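Local coordinates for naphthalene dioxygenase large subunit (Rhodococcus sp., PDB 2B1X), which is the large subunit of a Rieske-type non-haem iron dioxygenase, carrying a [2Fe-2S] cluster in one domain and a mononuclear iron ion in the other, at residues W46-E52 with K152-S158; F320-L325 with M337-L341; M1-L6 with E32-V36. All blocks are in the same frame, centred on the assembly; numbering follows the deposited sequence.

Interaction 1: residues W46-E52 with K152-S158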
ATOM      1  N   TRP A  46     -20.453  24.432   1.222  1.00 12.21           N
ATOM      2  CA  TRP A  46     -21.533  23.528   1.574  1.00 11.52           C
ATOM      3  C   TRP A  46     -21.311  22.243   0.775  1.00 11.36           C
ATOM      4  O   TRP A  46     -21.225  22.289  -0.458  1.00 11.74           O
ATOM      5  CB  TRP A  46     -22.890  24.131   1.195  1.00 10.71           C
ATOM      6  CG  TRP A  46     -23.381  25.172   2.140  1.00 11.14           C
ATOM      7  CD1 TRP A  46     -23.181  26.515   2.051  1.00 11.35           C
ATOM      8  CD2 TRP A  46     -24.105  24.955   3.352  1.00 11.15           C
ATOM      9  NE1 TRP A  46     -23.767  27.161   3.117  1.00 11.77           N
ATOM     10  CE2 TRP A  46     -24.352  26.221   3.927  1.00 12.61           C
ATOM     11  CE3 TRP A  46     -24.609  23.810   3.998  1.00 10.86           C
ATOM     12  CZ2 TRP A  46     -25.084  26.381   5.107  1.00 12.69           C
ATOM     13  CZ3 TRP A  46     -25.322  23.964   5.169  1.00 11.14           C
ATOM     14  CH2 TRP A  46     -25.552  25.237   5.719  1.00 12.37           C
ATOM     15  N   VAL A  47     -21.313  21.111   1.471  1.00 10.92           N
ATOM     16  CA  VAL A  47     -21.024  19.796   0.881  1.00 11.02           C
ATOM     17  C   VAL A  47     -22.230  18.851   1.050  1.00 11.84           C
ATOM     18  O   VAL A  47     -22.832  18.785   2.117  1.00 10.83           O
ATOM     19  CB  VAL A  47     -19.804  19.169   1.575  1.00 11.78           C
ATOM     20  CG1 VAL A  47     -19.539  17.726   1.057  1.00 10.39           C
ATOM     21  CG2 VAL A  47     -18.573  20.123   1.467  1.00 10.46           C
ATOM     22  N   PHE A  48     -22.603  18.156  -0.028  1.00 11.02           N
ATOM     23  CA  PHE A  48     -23.743  17.261   0.013  1.00 11.59           C
ATOM     24  C   PHE A  48     -23.405  16.019   0.873  1.00 12.15           C
ATOM     25  O   PHE A  48     -22.315  15.421   0.743  1.00 11.23           O
ATOM     26  CB  PHE A  48     -24.143  16.833  -1.409  1.00 11.63           C
ATOM     27  CG  PHE A  48     -25.220  15.777  -1.434  1.00 12.27           C
ATOM     28  CD1 PHE A  48     -26.552  16.111  -1.242  1.00 11.52           C
ATOM     29  CD2 PHE A  48     -24.883  14.441  -1.623  1.00 13.17           C
ATOM     30  CE1 PHE A  48     -27.554  15.118  -1.237  1.00 12.13           C
ATOM     31  CE2 PHE A  48     -25.842  13.449  -1.604  1.00 12.42           C
ATOM     32  CZ  PHE A  48     -27.201  13.779  -1.435  1.00 12.92           C
ATOM     33  N   LEU A  49     -24.350  15.639   1.734  1.00 12.09           N
ATOM     34  CA  LEU A  49     -24.176  14.504   2.645  1.00 12.87           C
ATOM     35  C   LEU A  49     -25.115  13.329   2.344  1.00 13.22           C
ATOM     36  O   LEU A  49     -24.695  12.171   2.296  1.00 13.89           O
ATOM     37  CB  LEU A  49     -24.475  14.955   4.067  1.00 12.58           C
ATOM     38  CG  LEU A  49     -23.592  16.114   4.575  1.00 13.96           C
ATOM     39  CD1 LEU A  49     -24.058  16.624   5.916  1.00 12.08           C
ATOM     40  CD2 LEU A  49     -22.166  15.647   4.656  1.00 12.47           C
ATOM     41  N   ALA A  50     -26.398  13.628   2.202  1.00 13.02           N
ATOM     42  CA  ALA A  50     -27.392  12.567   2.094  1.00 13.37           C
ATOM     43  C   ALA A  50     -28.663  13.100   1.511  1.00 13.26           C
ATOM     44  O   ALA A  50     -28.892  14.323   1.515  1.00 13.54           O
ATOM     45  CB  ALA A  50     -27.655  11.945   3.486  1.00 12.72           C
ATOM     46  N   HIS A  51     -29.497  12.194   0.999  1.00 13.39           N
ATOM     47  CA  HIS A  51     -30.865  12.567   0.634  1.00 13.59           C
ATOM     48  C   HIS A  51     -31.782  12.195   1.792  1.00 13.89           C
ATOM     49  O   HIS A  51     -31.578  11.163   2.447  1.00 13.12           O
ATOM     50  CB  HIS A  51     -31.307  11.872  -0.667  1.00 13.45           C
ATOM     51  CG  HIS A  51     -32.530  12.475  -1.307  1.00 14.02           C
ATOM     52  ND1 HIS A  51     -33.814  12.082  -0.978  1.00 15.13           N
ATOM     53  CD2 HIS A  51     -32.663  13.419  -2.275  1.00 12.64           C
ATOM     54  CE1 HIS A  51     -34.683  12.768  -1.699  1.00 15.69           C
ATOM     55  NE2 HIS A  51     -34.011  13.580  -2.498  1.00 16.37           N
ATOM     56  N   GLU A  52     -32.783  13.042   2.057  1.00 14.71           N
ATOM     57  CA  GLU A  52     -33.746  12.789   3.122  1.00 15.65           C
ATOM     58  C   GLU A  52     -34.469  11.447   3.004  1.00 15.45           C
ATOM     59  O   GLU A  52     -34.845  10.838   4.017  1.00 14.70           O
ATOM     60  CB  GLU A  52     -34.768  13.917   3.173  1.00 16.43           C
ATOM     61  CG  GLU A  52     -34.244  15.150   3.879  1.00 20.66           C
ATOM     62  CD  GLU A  52     -35.333  16.182   4.129  1.00 27.74           C
ATOM     63  OE1 GLU A  52     -35.124  17.363   3.752  1.00 29.98           O
ATOM     64  OE2 GLU A  52     -36.399  15.817   4.685  1.00 32.15           O
ATOM     65  N   LYS A 152     -34.847  20.999  -0.915  1.00 16.99           N
ATOM     66  CA  LYS A 152     -35.656  20.006  -1.631  1.00 17.22           C
ATOM     67  C   LYS A 152     -35.198  18.553  -1.468  1.00 16.76           C
ATOM     68  O   LYS A 152     -35.048  17.837  -2.476  1.00 16.95           O
ATOM     69  CB  LYS A 152     -35.767  20.363  -3.126  1.00 17.77           C
ATOM     70  CG  LYS A 152     -36.269  21.784  -3.417  1.00 20.10           C
ATOM     71  CD  LYS A 152     -37.757  21.855  -3.523  1.00 22.16           C
ATOM     72  CE  LYS A 152     -38.271  23.279  -3.310  1.00 24.03           C
ATOM     73  NZ  LYS A 152     -38.501  23.998  -4.565  1.00 26.10           N
ATOM     74  N   GLY A 153     -34.990  18.115  -0.225  1.00 16.02           N
ATOM     75  CA  GLY A 153     -34.551  16.747   0.071  1.00 15.14           C
ATOM     76  C   GLY A 153     -33.039  16.493   0.175  1.00 14.88           C
ATOM     77  O   GLY A 153     -32.615  15.490   0.741  1.00 14.18           O
ATOM     78  N   LEU A 154     -32.246  17.418  -0.348  1.00 14.30           N
ATOM     79  CA  LEU A 154     -30.793  17.344  -0.337  1.00 13.95           C
ATOM     80  C   LEU A 154     -30.207  17.950   0.952  1.00 13.47           C
ATOM     81  O   LEU A 154     -30.297  19.170   1.191  1.00 13.53           O
ATOM     82  CB  LEU A 154     -30.241  18.088  -1.569  1.00 13.39           C
ATOM     83  CG  LEU A 154     -30.000  17.384  -2.917  1.00 16.87           C
ATOM     84  CD1 LEU A 154     -31.117  16.496  -3.338  1.00 18.64           C
ATOM     85  CD2 LEU A 154     -29.696  18.415  -4.025  1.00 15.26           C
ATOM     86  N   ILE A 155     -29.607  17.093   1.775  1.00 13.22           N
ATOM     87  CA  ILE A 155     -28.934  17.532   3.009  1.00 12.87           C
ATOM     88  C   ILE A 155     -27.478  17.914   2.757  1.00 12.82           C
ATOM     89  O   ILE A 155     -26.669  17.078   2.340  1.00 12.50           O
ATOM     90  CB  ILE A 155     -29.027  16.442   4.103  1.00 12.76           C
ATOM     91  CG1 ILE A 155     -30.501  16.009   4.278  1.00 13.14           C
ATOM     92  CG2 ILE A 155     -28.393  16.957   5.431  1.00 12.22           C
ATOM     93  CD1 ILE A 155     -30.679  14.656   4.995  1.00 15.00           C
ATOM     94  N   PHE A 156     -27.160  19.177   3.021  1.00 12.70           N
ATOM     95  CA  PHE A 156     -25.790  19.678   2.941  1.00 12.48           C
ATOM     96  C   PHE A 156     -25.275  20.088   4.308  1.00 12.34           C
ATOM     97  O   PHE A 156     -26.063  20.498   5.184  1.00 12.74           O
ATOM     98  CB  PHE A 156     -25.720  20.935   2.082  1.00 12.10           C
ATOM     99  CG  PHE A 156     -25.968  20.714   0.631  1.00 12.05           C
ATOM    100  CD1 PHE A 156     -27.282  20.598   0.143  1.00 12.48           C
ATOM    101  CD2 PHE A 156     -24.908  20.760  -0.276  1.00 11.21           C
ATOM    102  CE1 PHE A 156     -27.518  20.461  -1.212  1.00 13.42           C
ATOM    103  CE2 PHE A 156     -25.133  20.617  -1.639  1.00 12.09           C
ATOM    104  CZ  PHE A 156     -26.451  20.457  -2.116  1.00 11.67           C
ATOM    105  N   GLY A 157     -23.948  20.042   4.459  1.00 12.32           N
ATOM    106  CA  GLY A 157     -23.303  20.574   5.638  1.00 12.54           C
ATOM    107  C   GLY A 157     -22.114  21.432   5.312  1.00 12.71           C
ATOM    108  O   GLY A 157     -21.468  21.304   4.240  1.00 13.93           O
ATOM    109  N   SER A 158     -21.829  22.348   6.216  1.00 12.55           N
ATOM    110  CA  SER A 158     -20.637  23.172   6.098  1.00 12.78           C
ATOM    111  C   SER A 158     -19.921  23.169   7.443  1.00 13.13           C
ATOM    112  O   SER A 158     -20.557  23.183   8.510  1.00 12.83           O
ATOM    113  CB  SER A 158     -20.972  24.604   5.648  1.00 12.73           C
ATOM    114  OG  SER A 158     -19.848  25.452   5.872  1.00 13.07           O
TER
HETATM  115  O   HOH W   1     -35.227  15.600  -4.023  1.00 26.44           O
HETATM  116  O   HOH W   2     -35.910  19.699   2.128  1.00 35.22           O
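With chi1 at 173°, the Phe48 ring swings away from its own N, while that of Phe156 lies beside its N (chi1 -69°), and they meet as a T-shaped pair: the edge of Phe48 points at the face of Phe156, planes at 79°. Phe48 CE1 also lies 3.7 Å from Leu154 CG, and Leu154 CD1 sits at the edge of the His51 ring, 3.6 Å from His51 CD2. Ser158 CB lies over the six-membered ring of Trp46, 4.0 Å from its centroid, a CH-pi contact; Asp164 O holds Trp46 NE1. Val47 N reaches Gly157 O at 2.8 Å in the pairing that joins outer strand 47-51 of a three-stranded antiparallel sheet to its middle strand 154-158. At the other end Glu52 N binds Gly153 O, an oxygen that also lies over one face of the His51 imidazole. One water joins His51 NE2 to Lys152 O, another Glu52 OE1 to Gly153 N; Ser53 OG holds His51 ND1, and Ser150 OG holds Glu52 OE1. At the classic beta bulge, Ile155 O takes Leu49 N at 2.8 Å and, weakly, Ala50 N, so one carbonyl serves two successive N-H groups and the register shifts by one residue.

Interaction 2: residues F320-L325 with M337-L341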
ATOM      1  N   PHE A 320     -33.160   8.793 -16.563  1.00 12.58           N
ATOM      2  CA  PHE A 320     -32.735   8.450 -15.205  1.00 12.29           C
ATOM      3  C   PHE A 320     -32.067   9.660 -14.599  1.00 12.39           C
ATOM      4  O   PHE A 320     -31.558  10.517 -15.330  1.00 11.87           O
ATOM      5  CB  PHE A 320     -31.817   7.233 -15.206  1.00 12.23           C
ATOM      6  CG  PHE A 320     -30.486   7.457 -15.915  1.00 12.84           C
ATOM      7  CD1 PHE A 320     -29.386   8.019 -15.233  1.00 12.62           C
ATOM      8  CD2 PHE A 320     -30.315   7.045 -17.226  1.00 12.63           C
ATOM      9  CE1 PHE A 320     -28.163   8.179 -15.870  1.00 13.11           C
ATOM     10  CE2 PHE A 320     -29.096   7.219 -17.882  1.00 12.77           C
ATOM     11  CZ  PHE A 320     -28.011   7.786 -17.193  1.00 11.80           C
ATOM     12  N   LEU A 321     -32.101   9.733 -13.273  1.00 12.16           N
ATOM     13  CA  LEU A 321     -31.416  10.763 -12.519  1.00 12.60           C
ATOM     14  C   LEU A 321     -30.350  10.129 -11.633  1.00 13.30           C
ATOM     15  O   LEU A 321     -30.633   9.169 -10.903  1.00 13.94           O
ATOM     16  CB  LEU A 321     -32.424  11.556 -11.653  1.00 12.68           C
ATOM     17  CG  LEU A 321     -31.789  12.582 -10.694  1.00 15.45           C
ATOM     18  CD1 LEU A 321     -31.076  13.698 -11.498  1.00 13.84           C
ATOM     19  CD2 LEU A 321     -32.839  13.161  -9.726  1.00 16.14           C
ATOM     20  N   THR A 322     -29.135  10.664 -11.690  1.00 12.18           N
ATOM     21  CA  THR A 322     -28.110  10.286 -10.754  1.00 12.50           C
ATOM     22  C   THR A 322     -27.476  11.537 -10.140  1.00 12.23           C
ATOM     23  O   THR A 322     -27.254  12.539 -10.838  1.00 12.67           O
ATOM     24  CB  THR A 322     -27.009   9.379 -11.443  1.00 11.82           C
ATOM     25  OG1 THR A 322     -25.870   9.283 -10.592  1.00 12.78           O
ATOM     26  CG2 THR A 322     -26.423  10.041 -12.678  1.00 10.66           C
ATOM     27  N   LEU A 323     -27.229  11.469  -8.833  1.00 12.34           N
ATOM     28  CA  LEU A 323     -26.415  12.444  -8.113  1.00 11.98           C
ATOM     29  C   LEU A 323     -25.152  11.707  -7.705  1.00 11.61           C
ATOM     30  O   LEU A 323     -25.208  10.538  -7.356  1.00 11.86           O
ATOM     31  CB  LEU A 323     -27.123  12.920  -6.836  1.00 11.73           C
ATOM     32  CG  LEU A 323     -28.449  13.693  -6.844  1.00 16.28           C
ATOM     33  CD1 LEU A 323     -28.591  14.630  -5.636  1.00 17.24           C
ATOM     34  CD2 LEU A 323     -28.837  14.388  -8.184  1.00 16.50           C
ATOM     35  N   ARG A 324     -24.012  12.370  -7.721  1.00 11.22           N
ATOM     36  CA  ARG A 324     -22.798  11.692  -7.295  1.00 11.90           C
ATOM     37  C   ARG A 324     -21.877  12.671  -6.558  1.00 11.75           C
ATOM     38  O   ARG A 324     -21.836  13.854  -6.898  1.00 12.29           O
ATOM     39  CB  ARG A 324     -22.077  11.065  -8.512  1.00 11.24           C
ATOM     40  CG  ARG A 324     -21.955  12.020  -9.720  1.00 11.86           C
ATOM     41  CD  ARG A 324     -23.072  11.846 -10.784  1.00 12.50           C
ATOM     42  NE  ARG A 324     -23.281  10.421 -11.017  1.00 12.88           N
ATOM     43  CZ  ARG A 324     -22.443   9.648 -11.703  1.00 13.77           C
ATOM     44  NH1 ARG A 324     -21.373  10.193 -12.312  1.00 11.26           N
ATOM     45  NH2 ARG A 324     -22.693   8.346 -11.797  1.00 12.20           N
ATOM     46  N   LEU A 325     -21.171  12.157  -5.549  1.00 11.48           N
ATOM     47  CA  LEU A 325     -20.073  12.825  -4.885  1.00 11.36           C
ATOM     48  C   LEU A 325     -18.724  12.408  -5.436  1.00 11.72           C
ATOM     49  O   LEU A 325     -18.428  11.208  -5.637  1.00 11.59           O
ATOM     50  CB  LEU A 325     -20.097  12.528  -3.388  1.00 11.19           C
ATOM     51  CG  LEU A 325     -21.220  13.255  -2.612  1.00 12.30           C
ATOM     52  CD1 LEU A 325     -21.447  12.598  -1.261  1.00 12.31           C
ATOM     53  CD2 LEU A 325     -20.879  14.774  -2.469  1.00 10.33           C
ATOM     54  N   MET A 337     -19.249   8.351  -4.877  1.00 10.37           N
ATOM     55  CA  MET A 337     -20.533   7.842  -4.316  1.00 10.78           C
ATOM     56  C   MET A 337     -21.618   8.167  -5.321  1.00 10.93           C
ATOM     57  O   MET A 337     -22.001   9.333  -5.441  1.00 11.76           O
ATOM     58  CB  MET A 337     -20.843   8.473  -2.948  1.00  9.96           C
ATOM     59  CG  MET A 337     -19.578   8.436  -2.014  1.00 12.62           C
ATOM     60  SD  MET A 337     -19.997   8.618  -0.286  1.00 19.44           S
ATOM     61  CE  MET A 337     -18.328   8.768   0.458  1.00 16.39           C
ATOM     62  N   SER A 338     -22.131   7.149  -6.023  1.00 11.54           N
ATOM     63  CA  SER A 338     -23.096   7.370  -7.100  1.00 11.41           C
ATOM     64  C   SER A 338     -24.497   6.886  -6.706  1.00 11.14           C
ATOM     65  O   SER A 338     -24.710   5.706  -6.439  1.00 10.34           O
ATOM     66  CB  SER A 338     -22.652   6.678  -8.384  1.00 11.75           C
ATOM     67  OG  SER A 338     -23.599   6.953  -9.400  1.00 12.79           O
ATOM     68  N   PHE A 339     -25.423   7.831  -6.632  1.00 10.47           N
ATOM     69  CA  PHE A 339     -26.799   7.564  -6.185  1.00 11.12           C
ATOM     70  C   PHE A 339     -27.720   7.511  -7.390  1.00 10.51           C
ATOM     71  O   PHE A 339     -27.584   8.318  -8.313  1.00 10.81           O
ATOM     72  CB  PHE A 339     -27.273   8.707  -5.278  1.00 10.50           C
ATOM     73  CG  PHE A 339     -26.445   8.923  -4.025  1.00 11.55           C
ATOM     74  CD1 PHE A 339     -25.247   9.647  -4.055  1.00 12.44           C
ATOM     75  CD2 PHE A 339     -26.918   8.456  -2.784  1.00  9.79           C
ATOM     76  CE1 PHE A 339     -24.496   9.876  -2.873  1.00 11.29           C
ATOM     77  CE2 PHE A 339     -26.222   8.693  -1.602  1.00 10.71           C
ATOM     78  CZ  PHE A 339     -24.987   9.393  -1.630  1.00 12.66           C
ATOM     79  N   PHE A 340     -28.648   6.563  -7.397  1.00 11.21           N
ATOM     80  CA  PHE A 340     -29.731   6.555  -8.386  1.00 10.46           C
ATOM     81  C   PHE A 340     -31.007   7.018  -7.699  1.00 10.68           C
ATOM     82  O   PHE A 340     -31.336   6.534  -6.607  1.00 10.29           O
ATOM     83  CB  PHE A 340     -29.918   5.151  -8.979  1.00 11.17           C
ATOM     84  CG  PHE A 340     -31.205   4.984  -9.768  1.00 10.75           C
ATOM     85  CD1 PHE A 340     -31.321   5.521 -11.052  1.00 10.40           C
ATOM     86  CD2 PHE A 340     -32.291   4.338  -9.212  1.00 10.86           C
ATOM     87  CE1 PHE A 340     -32.499   5.390 -11.794  1.00 10.77           C
ATOM     88  CE2 PHE A 340     -33.510   4.198  -9.940  1.00 11.27           C
ATOM     89  CZ  PHE A 340     -33.602   4.730 -11.236  1.00  9.04           C
ATOM     90  N   LEU A 341     -31.732   7.957  -8.331  1.00 10.73           N
ATOM     91  CA  LEU A 341     -32.961   8.482  -7.747  1.00 11.39           C
ATOM     92  C   LEU A 341     -34.106   8.385  -8.731  1.00 11.49           C
ATOM     93  O   LEU A 341     -33.894   8.436  -9.931  1.00 12.02           O
ATOM     94  CB  LEU A 341     -32.800   9.939  -7.308  1.00 10.51           C
ATOM     95  CG  LEU A 341     -31.790  10.237  -6.171  1.00 11.82           C
ATOM     96  CD1 LEU A 341     -30.436  10.374  -6.716  1.00  9.01           C
ATOM     97  CD2 LEU A 341     -32.198  11.519  -5.426  1.00 10.56           C
TER
HETATM   98  O   HOH W   3     -34.812   8.123 -12.510  1.00 32.98           O
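Phe339 O is gripped twice from residues 320-325, part of strand 318-330: Thr322 OG1 donates to it at 3.0 Å and Leu323 N at 3.2 Å, the two arriving from opposite faces of the carbonyl plane. Thr322 can do this because its OG1 stands anti to the backbone N (chi1 167°), alongside the neighbouring strand. In return Phe339 N binds Leu323 O at 2.8 Å, almost straight in line with the carbonyl, and the same oxygen lies at the edge of the Phe339 ring, in its plane. Leu325 and Met337 form another hydrogen-bonded pair of this antiparallel hairpin. On the face with Leu323 and Leu341, Leu323 CG meets Leu341 CD1 at 3.9 Å, the two side chains set at roughly 90° to one another.

Thr322 OG1 is itself positioned by Arg324, whose chain bends back at chi2 and chi3 until NE donates to it at 2.9 Å. The guanidinium reaches over to the other strand as well, where NH2 makes a weak bond to Ser338 OG. A further layer fixes these groups: Glu369 forms a salt bridge with Arg324 NH1, and Tyr358 of helix 348-361 bonds Ser338 OG and meets the Phe340 ring. Met64 of the small subunit packs on Phe340. The hairpin belongs to the large antiparallel sheet of the catalytic domain, and the Arg324 side chain lies about 8 Å from the iron(III) ion. A buried arginine is thereby held in its bent shape by a carboxylate and the Thr322 hydroxyl, with a weaker link to Ser338 OG.

Interaction 3: residues M1-L6 with E32-V36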
ATOM      1  N   MET A   1      -0.426  28.742   6.095  1.00 36.35           N
ATOM      2  CA  MET A   1      -0.087  29.728   5.021  1.00 35.97           C
ATOM      3  C   MET A   1       0.263  29.025   3.700  1.00 34.49           C
ATOM      4  O   MET A   1       0.760  27.894   3.709  1.00 34.57           O
ATOM      5  CB  MET A   1       1.064  30.635   5.455  1.00 37.04           C
ATOM      6  CG  MET A   1       2.477  30.066   5.238  1.00 41.10           C
ATOM      7  SD  MET A   1       3.816  31.328   5.129  1.00 51.95           S
ATOM      8  CE  MET A   1       2.990  32.731   4.147  1.00 48.14           C
ATOM      9  N   LEU A   2      -0.005  29.705   2.588  1.00 32.05           N
ATOM     10  CA  LEU A   2       0.393  29.247   1.277  1.00 29.79           C
ATOM     11  C   LEU A   2       1.868  29.487   1.093  1.00 28.14           C
ATOM     12  O   LEU A   2       2.374  30.507   1.518  1.00 28.10           O
ATOM     13  CB  LEU A   2      -0.342  30.029   0.187  1.00 29.96           C
ATOM     14  CG  LEU A   2      -1.868  30.086   0.151  1.00 30.45           C
ATOM     15  CD1 LEU A   2      -2.324  30.798  -1.122  1.00 29.56           C
ATOM     16  CD2 LEU A   2      -2.465  28.722   0.236  1.00 31.10           C
ATOM     17  N   SER A   3       2.546  28.545   0.453  1.00 26.38           N
ATOM     18  CA  SER A   3       3.871  28.787  -0.078  1.00 25.17           C
ATOM     19  C   SER A   3       3.793  29.969  -1.070  1.00 24.47           C
ATOM     20  O   SER A   3       2.730  30.251  -1.650  1.00 24.01           O
ATOM     21  CB  SER A   3       4.399  27.531  -0.783  1.00 24.89           C
ATOM     22  OG  SER A   3       3.671  27.261  -1.987  1.00 21.85           O
ATOM     23  N   ASN A   4       4.910  30.658  -1.260  1.00 24.45           N
ATOM     24  CA  ASN A   4       4.954  31.756  -2.238  1.00 24.52           C
ATOM     25  C   ASN A   4       4.662  31.230  -3.644  1.00 23.40           C
ATOM     26  O   ASN A   4       3.904  31.836  -4.402  1.00 22.71           O
ATOM     27  CB  ASN A   4       6.291  32.513  -2.177  1.00 25.40           C
ATOM     28  CG  ASN A   4       6.546  33.170  -0.806  1.00 28.32           C
ATOM     29  OD1 ASN A   4       5.627  33.700  -0.162  1.00 32.63           O
ATOM     30  ND2 ASN A   4       7.803  33.151  -0.366  1.00 32.09           N
ATOM     31  N   GLU A   5       5.207  30.055  -3.957  1.00 23.63           N
ATOM     32  CA  GLU A   5       4.935  29.387  -5.232  1.00 23.62           C
ATOM     33  C   GLU A   5       3.440  29.150  -5.466  1.00 22.49           C
ATOM     34  O   GLU A   5       2.929  29.485  -6.507  1.00 22.09           O
ATOM     35  CB  GLU A   5       5.699  28.071  -5.336  1.00 24.12           C
ATOM     36  CG  GLU A   5       7.219  28.211  -5.442  1.00 27.87           C
ATOM     37  CD  GLU A   5       7.892  28.625  -4.123  1.00 33.85           C
ATOM     38  OE1 GLU A   5       7.362  28.287  -3.027  1.00 33.90           O
ATOM     39  OE2 GLU A   5       8.961  29.305  -4.186  1.00 37.41           O
ATOM     40  N   LEU A   6       2.741  28.587  -4.490  1.00 21.29           N
ATOM     41  CA  LEU A   6       1.340  28.288  -4.708  1.00 20.20           C
ATOM     42  C   LEU A   6       0.555  29.605  -4.829  1.00 20.00           C
ATOM     43  O   LEU A   6      -0.281  29.737  -5.697  1.00 18.57           O
ATOM     44  CB  LEU A   6       0.784  27.381  -3.607  1.00 19.32           C
ATOM     45  CG  LEU A   6      -0.717  27.029  -3.683  1.00 20.19           C
ATOM     46  CD1 LEU A   6      -1.178  26.544  -5.107  1.00 19.35           C
ATOM     47  CD2 LEU A   6      -1.117  26.019  -2.600  1.00 16.88           C
ATOM     48  N   GLU A  32       0.422  20.007  -1.643  1.00 14.00           N
ATOM     49  CA  GLU A  32       0.167  21.296  -0.976  1.00 14.18           C
ATOM     50  C   GLU A  32      -1.211  21.824  -1.397  1.00 13.75           C
ATOM     51  O   GLU A  32      -1.968  22.332  -0.572  1.00 13.80           O
ATOM     52  CB  GLU A  32       1.247  22.356  -1.255  1.00 14.21           C
ATOM     53  CG  GLU A  32       1.136  23.555  -0.296  1.00 17.10           C
ATOM     54  CD  GLU A  32       1.861  24.835  -0.735  1.00 18.08           C
ATOM     55  OE1 GLU A  32       2.575  24.820  -1.765  1.00 17.90           O
ATOM     56  OE2 GLU A  32       1.716  25.864  -0.012  1.00 18.30           O
ATOM     57  N   VAL A  33      -1.538  21.655  -2.674  1.00 12.86           N
ATOM     58  CA  VAL A  33      -2.833  22.079  -3.168  1.00 11.94           C
ATOM     59  C   VAL A  33      -3.874  21.302  -2.374  1.00 12.24           C
ATOM     60  O   VAL A  33      -4.817  21.889  -1.831  1.00 12.14           O
ATOM     61  CB  VAL A  33      -2.964  21.840  -4.679  1.00 12.00           C
ATOM     62  CG1 VAL A  33      -4.408  21.978  -5.119  1.00 11.81           C
ATOM     63  CG2 VAL A  33      -2.089  22.846  -5.476  1.00 11.13           C
ATOM     64  N   HIS A  34      -3.724  19.980  -2.301  1.00 11.34           N
ATOM     65  CA  HIS A  34      -4.702  19.183  -1.560  1.00 11.64           C
ATOM     66  C   HIS A  34      -4.863  19.651  -0.110  1.00 12.27           C
ATOM     67  O   HIS A  34      -5.980  19.800   0.373  1.00 11.78           O
ATOM     68  CB  HIS A  34      -4.370  17.673  -1.594  1.00 11.38           C
ATOM     69  CG  HIS A  34      -5.518  16.820  -1.179  1.00 12.21           C
ATOM     70  ND1 HIS A  34      -6.582  16.544  -2.020  1.00 12.78           N
ATOM     71  CD2 HIS A  34      -5.795  16.203  -0.002  1.00 12.12           C
ATOM     72  CE1 HIS A  34      -7.457  15.785  -1.380  1.00 13.82           C
ATOM     73  NE2 HIS A  34      -7.014  15.573  -0.153  1.00 12.06           N
ATOM     74  N   ASP A  35      -3.743  19.925   0.572  1.00 12.46           N
ATOM     75  CA  ASP A  35      -3.809  20.284   1.990  1.00 13.15           C
ATOM     76  C   ASP A  35      -4.479  21.636   2.213  1.00 13.02           C
ATOM     77  O   ASP A  35      -5.303  21.780   3.121  1.00 13.43           O
ATOM     78  CB  ASP A  35      -2.416  20.306   2.637  1.00 13.36           C
ATOM     79  CG  ASP A  35      -1.863  18.920   2.890  1.00 16.79           C
ATOM     80  OD1 ASP A  35      -2.663  17.960   3.037  1.00 17.80           O
ATOM     81  OD2 ASP A  35      -0.612  18.714   3.016  1.00 21.09           O
ATOM     82  N   VAL A  36      -4.128  22.617   1.387  1.00 12.79           N
ATOM     83  CA  VAL A  36      -4.735  23.948   1.472  1.00 12.51           C
ATOM     84  C   VAL A  36      -6.234  23.878   1.123  1.00 11.90           C
ATOM     85  O   VAL A  36      -7.094  24.413   1.858  1.00 12.00           O
ATOM     86  CB  VAL A  36      -3.974  24.951   0.579  1.00 12.75           C
ATOM     87  CG1 VAL A  36      -4.733  26.272   0.487  1.00 12.08           C
ATOM     88  CG2 VAL A  36      -2.580  25.163   1.163  1.00 12.87           C
TER
HETATM   89  O   HOH W   4       0.732  25.546   2.698  1.00 35.27           O
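The polar part of this contact centres on the carboxylate of Glu32, which takes both donors of Ser3. Ser3 N gives a nearly straight bond to Glu32 OE2 at 2.8 Å (168° at the hydrogen), and Ser3 OG donates to Glu32 OE1 at 2.7 Å; each oxygen uses its syn lone pair, the one on the side of the other oxygen. A chi1 of -166° turns the Glu32 chain away from its own N, and the rest of it is extended, which carries the carboxylate across to the turn before helix 4-16. A water adds a third link, donating to OE2 and to Met1 O. The Leu6 and Glu32 side chains lie alongside, running opposite ways, with Leu6 CB 3.6 Å from Glu32 OE1.

Ser3 is the N-cap of helix 4-16: its OG accepts from Leu6 N at 3.0 Å while giving its own hydrogen to Glu32. The hydroxyl is thus used in both directions, and the carboxylate beside the first turn would probably interact favourably with the positive end of the helix dipole. Helix 31-40, from which Glu32 projects, packs against this N-terminal end, with helix 422-436 alongside: Leu436 touches Leu2, Trp431 touches Val33 and Met435 touches Val36.

Among the apolar contacts, Leu6 splits its two methyls between neighbours, CD1 against Val33 CG2 at 3.8 Å and CD2 against Val36 CG2 at 4.1 Å. Leu2 lies across Val36, and its CD2 presses on Val36 CG1 at 3.3 Å, tighter than an ordinary van der Waals contact.

In the fold
From the N terminus, interaction 3 comes first, closing the short loop that runs through helix 4-16 and bringing helix 31-40 back to the start of the chain. Helix 31-40 leads on to strand 47-51, where interaction 1 opens; it closes about a hundred residues later at strand 154-158, after the chain has passed through the cluster-binding part. Interaction 2 follows as a tight hairpin in the catalytic domain. The three are in series, neither nested nor crossed. Interactions 1 and 2 touch: Phe48 packs on Leu325 and Phe339, His51 on Leu341, and Leu154 on Leu323, joining the two sheets. Interaction 3 stands apart, its nearest atoms about 12 Å from either.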